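PDB 2EHW: DUF3209 family protein from Thermus thermophilus, which is of unknown function but folds as a mostly helical single chain with one long, extended C-terminal helix. Local coordinates for residues Gln70-Glu73 and Trp77-Leu80. Residues are numbered along the deposited sequence; the frame is centred on the assembly and turned at random.
Sequences QEPE and WRGL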
ATOM      1  N   GLN A  70       6.814  17.712 -13.825  1.00 37.51           N
ATOM      2  CA  GLN A  70       6.807  19.159 -13.653  1.00 38.49           C
ATOM      3  C   GLN A  70       8.160  19.726 -13.225  1.00 42.03           C
ATOM      4  O   GLN A  70       8.455  20.884 -13.511  1.00 40.44           O
ATOM      5  CB  GLN A  70       5.759  19.555 -12.615  1.00 37.43           C
ATOM      6  CG  GLN A  70       4.325  19.332 -13.044  1.00 48.32           C
ATOM      7  CD  GLN A  70       3.353  19.386 -11.870  1.00 59.20           C
ATOM      8  OE1 GLN A  70       2.136  19.437 -12.062  1.00 69.00           O
ATOM      9  NE2 GLN A  70       3.886  19.360 -10.649  1.00 54.38           N
ATOM     10  N   GLU A  71       8.973  18.916 -12.549  1.00 36.88           N
ATOM     11  CA  GLU A  71      10.282  19.361 -12.058  1.00 38.44           C
ATOM     12  C   GLU A  71      11.388  18.373 -12.454  1.00 43.14           C
ATOM     13  O   GLU A  71      12.061  17.798 -11.593  1.00 38.23           O
ATOM     14  CB  GLU A  71      10.223  19.499 -10.530  1.00 36.21           C
ATOM     15  CG  GLU A  71      11.312  20.340  -9.883  1.00 33.97           C
ATOM     16  CD  GLU A  71      11.215  20.324  -8.357  1.00 32.91           C
ATOM     17  OE1 GLU A  71      10.153  19.944  -7.831  1.00 40.87           O
ATOM     18  OE2 GLU A  71      12.196  20.698  -7.679  1.00 45.73           O
ATOM     19  N   PRO A  72      11.604  18.190 -13.771  1.00 45.21           N
ATOM     20  CA  PRO A  72      12.596  17.297 -14.390  1.00 46.51           C
ATOM     21  C   PRO A  72      14.038  17.454 -13.918  1.00 51.20           C
ATOM     22  O   PRO A  72      14.869  16.575 -14.144  1.00 57.03           O
ATOM     23  CB  PRO A  72      12.461  17.609 -15.880  1.00 51.31           C
ATOM     24  CG  PRO A  72      11.026  18.073 -16.009  1.00 53.57           C
ATOM     25  CD  PRO A  72      10.888  18.959 -14.806  1.00 48.95           C
ATOM     26  N   GLU A  73      14.340  18.577 -13.278  1.00 51.06           N
ATOM     27  CA  GLU A  73      15.691  18.833 -12.793  1.00 50.31           C
ATOM     28  C   GLU A  73      15.976  18.165 -11.456  1.00 48.71           C
ATOM     29  O   GLU A  73      17.127  17.849 -11.147  1.00 43.84           O
ATOM     30  CB  GLU A  73      15.949  20.348 -12.689  1.00 57.17           C
ATOM     31  CG  GLU A  73      14.754  21.200 -12.236  1.00 63.67           C
ATOM     32  CD  GLU A  73      13.608  21.185 -13.236  1.00 58.51           C
ATOM     33  OE1 GLU A  73      13.869  21.326 -14.452  1.00 64.25           O
ATOM     34  OE2 GLU A  73      12.444  21.038 -12.807  1.00 64.72           O
ATOM     35  N   TRP A  77      12.357  13.225  -7.226  1.00 33.33           N
ATOM     36  CA  TRP A  77      11.016  12.762  -7.573  1.00 36.74           C
ATOM     37  C   TRP A  77      11.073  11.465  -8.359  1.00 35.67           C
ATOM     38  O   TRP A  77      10.251  10.576  -8.159  1.00 35.61           O
ATOM     39  CB  TRP A  77      10.276  13.811  -8.403  1.00 30.12           C
ATOM     40  CG  TRP A  77      10.003  15.071  -7.660  1.00 44.72           C
ATOM     41  CD1 TRP A  77      10.235  16.344  -8.096  1.00 45.68           C
ATOM     42  CD2 TRP A  77       9.485  15.190  -6.329  1.00 40.93           C
ATOM     43  NE1 TRP A  77       9.898  17.249  -7.117  1.00 47.58           N
ATOM     44  CE2 TRP A  77       9.433  16.567  -6.023  1.00 43.72           C
ATOM     45  CE3 TRP A  77       9.053  14.268  -5.368  1.00 37.48           C
ATOM     46  CZ2 TRP A  77       8.979  17.045  -4.787  1.00 44.76           C
ATOM     47  CZ3 TRP A  77       8.600  14.743  -4.139  1.00 44.21           C
ATOM     48  CH2 TRP A  77       8.563  16.120  -3.863  1.00 43.12           C
ATOM     49  N   ARG A  78      12.044  11.370  -9.260  1.00 29.04           N
ATOM     50  CA  ARG A  78      12.197  10.184 -10.085  1.00 27.67           C
ATOM     51  C   ARG A  78      12.727   9.033  -9.234  1.00 32.60           C
ATOM     52  O   ARG A  78      12.491   7.857  -9.530  1.00 33.57           O
ATOM     53  CB  ARG A  78      13.106  10.511 -11.269  1.00 29.23           C
ATOM     54  CG  ARG A  78      12.457  11.548 -12.206  1.00 30.52           C
ATOM     55  CD  ARG A  78      13.444  12.208 -13.172  1.00 41.76           C
ATOM     56  NE  ARG A  78      12.732  12.831 -14.284  1.00 45.86           N
ATOM     57  CZ  ARG A  78      13.310  13.520 -15.266  1.00 68.62           C
ATOM     58  NH1 ARG A  78      12.569  14.043 -16.240  1.00 62.19           N
ATOM     59  NH2 ARG A  78      14.626  13.692 -15.279  1.00 73.02           N
ATOM     60  N   GLY A  79      13.417   9.383  -8.157  1.00 25.65           N
ATOM     61  CA  GLY A  79      13.917   8.376  -7.247  1.00 29.77           C
ATOM     62  C   GLY A  79      12.766   7.902  -6.374  1.00 27.05           C
ATOM     63  O   GLY A  79      12.693   6.732  -6.003  1.00 24.42           O
ATOM     64  N   LEU A  80      11.854   8.812  -6.045  1.00 26.30           N
ATOM     65  CA  LEU A  80      10.708   8.450  -5.216  1.00 30.09           C
ATOM     66  C   LEU A  80       9.784   7.549  -6.041  1.00 26.15           C
ATOM     67  O   LEU A  80       9.264   6.554  -5.544  1.00 29.99           O
ATOM     68  CB  LEU A  80       9.981   9.718  -4.732  1.00 31.59           C
ATOM     69  CG  LEU A  80       8.794   9.614  -3.756  1.00 27.45           C
ATOM     70  CD1 LEU A  80       9.108   8.651  -2.620  1.00 28.89           C
ATOM     71  CD2 LEU A  80       8.480  11.001  -3.203  1.00 21.81           C
TER
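Glu71 and Trp77 close the loop of a helical hairpin, in which the chain leaves helix 50-70 and enters the long helix 75-115. Glu71 is the first residue to abandon helical backbone angles, and its side chain spans the mouth of the turn toward the indole. Followed outward, its CB already lies beside the pyrrole part of the ring, 4.0 Å from Trp77 CD1. CG stands anti to the backbone N (chi1 -162°), and the chain runs on extended, which carries the carboxylate along to the indole nitrogen. CD reaches the ring at its edge, in the ring plane, 3.6 Å from Trp77 NE1. At the tip, OE1 accepts a hydrogen bond from Trp77 NE1 (2.8 Å, N-H...O angle 164°). The bond is nearly straight and lies almost in the plane of the indole, but it meets OE1 from above the carboxylate plane; the two flat groups are turned 68° against each other. OE2 is the more distant oxygen, 4.2 Å from NE1. The same OE1 also forms a salt bridge with Arg67 of helix 50-70, so two donors grip one oxygen, which probably favours the charged carboxylate. Trp77 in turn packs on Leu64, Arg67 and Ala68, so its indole rests against the preceding helix while its N-H points to the Glu71 side chain at the start of the loop. One residue further along each segment, Arg78 stretches back from the long helix to Pro72 at the exposed surface. Pro72 CA sits above the guanidinium, displaced from its centre. Pro72 CB touches Arg78 NH1 at 3.6 Å, and Pro72 O lies over a guanidinium face, 3.1 Å from Arg78 NH2 but badly aligned for a hydrogen bond.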